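Local structure of uroporphyrinogen-III C-methyltransferase (Pseudomonas denitrificans, 1S4D) at residues 8-13 and 31-36. The protein catalyses the two successive S-adenosyl-L-methionine-dependent methylations, at C-2 and C-7, that convert uroporphyrinogen III to precorrin-2 on the way to cobalamin and siroheme. Sequence-based numbering, arbitrary orientation.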
# COMPACT_ATOMS: atom_id res chain seq x y z
N GLY B 8 -24.01 -1.71 5.63
CA GLY B 8 -23.60 -2.03 6.99
C GLY B 8 -22.24 -1.41 7.29
O GLY B 8 -21.58 -1.76 8.27
N LEU B 9 -21.82 -0.49 6.42
CA LEU B 9 -20.58 0.25 6.62
C LEU B 9 -20.79 1.32 7.67
O LEU B 9 -21.90 1.81 7.83
CB LEU B 9 -20.13 0.87 5.31
CG LEU B 9 -19.65 -0.21 4.34
CD1 LEU B 9 -19.04 0.39 3.09
CD2 LEU B 9 -18.69 -1.20 5.01
N PRO B 10 -19.73 1.67 8.40
CA PRO B 10 -19.84 2.64 9.50
C PRO B 10 -20.16 4.01 8.95
O PRO B 10 -19.64 4.41 7.92
CB PRO B 10 -18.44 2.66 10.11
CG PRO B 10 -17.74 1.49 9.55
CD PRO B 10 -18.34 1.19 8.24
N ALA B 11 -21.05 4.72 9.62
CA ALA B 11 -21.36 6.11 9.29
C ALA B 11 -20.15 6.99 9.60
O ALA B 11 -19.44 6.73 10.55
CB ALA B 11 -22.53 6.57 10.10
N LEU B 12 -19.93 8.02 8.80
CA LEU B 12 -19.04 9.10 9.22
C LEU B 12 -19.83 10.06 10.12
O LEU B 12 -20.65 10.85 9.67
CB LEU B 12 -18.38 9.79 8.03
CG LEU B 12 -17.77 11.18 8.13
CD1 LEU B 12 -16.72 11.34 9.26
CD2 LEU B 12 -17.22 11.59 6.75
N GLU B 13 -19.58 9.93 11.42
CA GLU B 13 -20.35 10.55 12.49
C GLU B 13 -20.09 12.03 12.70
O GLU B 13 -18.96 12.48 12.60
CB GLU B 13 -20.00 9.84 13.80
CG GLU B 13 -21.20 9.37 14.57
CD GLU B 13 -21.44 7.91 14.34
OE1 GLU B 13 -22.50 7.56 13.76
OE2 GLU B 13 -20.56 7.12 14.73
N THR B 31 -11.55 2.91 -2.01
CA THR B 31 -12.15 1.76 -1.32
C THR B 31 -13.62 2.04 -1.07
O THR B 31 -14.01 3.20 -1.05
CB THR B 31 -11.52 1.55 0.06
OG1 THR B 31 -11.68 2.74 0.86
CG2 THR B 31 -9.99 1.31 -0.03
N LEU B 32 -14.42 1.00 -0.84
CA LEU B 32 -15.85 1.16 -0.49
C LEU B 32 -16.02 2.18 0.66
O LEU B 32 -16.83 3.12 0.57
CB LEU B 32 -16.48 -0.19 -0.15
CG LEU B 32 -16.99 -1.10 -1.30
CD1 LEU B 32 -16.20 -0.94 -2.59
CD2 LEU B 32 -17.07 -2.61 -0.93
N HIS B 33 -15.22 2.00 1.71
CA HIS B 33 -15.15 2.90 2.86
C HIS B 33 -14.91 4.38 2.48
O HIS B 33 -15.57 5.27 3.01
CB HIS B 33 -14.00 2.46 3.75
CG HIS B 33 -14.34 1.41 4.75
ND1 HIS B 33 -15.57 1.33 5.37
CD2 HIS B 33 -13.58 0.42 5.27
CE1 HIS B 33 -15.55 0.33 6.23
NE2 HIS B 33 -14.36 -0.24 6.18
N ALA B 34 -13.95 4.62 1.58
CA ALA B 34 -13.65 5.97 1.11
C ALA B 34 -14.84 6.55 0.36
O ALA B 34 -15.28 7.67 0.66
CB ALA B 34 -12.40 5.96 0.24
N ALA B 35 -15.37 5.79 -0.61
CA ALA B 35 -16.57 6.18 -1.38
C ALA B 35 -17.76 6.44 -0.45
O ALA B 35 -18.49 7.42 -0.59
CB ALA B 35 -16.91 5.12 -2.40
N ASN B 36 -17.93 5.56 0.53
CA ASN B 36 -18.91 5.80 1.58
C ASN B 36 -18.65 7.10 2.38
O ASN B 36 -19.57 7.88 2.57
CB ASN B 36 -19.07 4.58 2.49
CG ASN B 36 -20.37 4.61 3.25
OD1 ASN B 36 -21.42 4.98 2.70
ND2 ASN B 36 -20.32 4.26 4.52
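Leu-9 and His-33 mark the closest backbone approach, 7.1 Å between their CA atoms, where the loop 8-13, extended from Leu-9 onward, passes the first turn of the helix that begins at Leu-32. The side chain of Leu-9 reaches into this turn and touches three helical residues with different atoms. Its CD1 methyl meets Leu-32 CB at 4.2 Å, the two leucine side chains running roughly perpendicular to each other, while its CD2 methyl approaches His-33 CE1 obliquely at 3.7 Å. With CG anti to the carbonyl carbon (chi1 -70°), Leu-9 carries both methyls toward these two residues. Leu-9 CB lies beside Asn-36, 3.5 Å from ND2. Across this contact, Pro-10 also touches the imidazole: its CD abuts CE1 of His-33 at 3.5 Å, at the ring edge and near the ring plane. The amide of Asn-36 also brings ND2 to 3.5 Å from Pro-10 O. The far nitrogen of the imidazole, His-33 NE2, is hydrogen-bonded to Asp-26 of the second subunit, so this buried ring is held between the loop and the dimer partner. Thr-31 N-caps the turn: Ala-34 N donates to Thr-31 OG1 at 3.0 Å, with an N-H...O angle of 155°. Carried by van der Waals contacts of Leu-9 and Pro-10, the contact lays the N-terminal arm against the start of helix 32-40, the helix that follows the first strand, 16-21, of the parallel sheet in the N-terminal α/β domain of this tetrapyrrole methylase, at the homodimer interface.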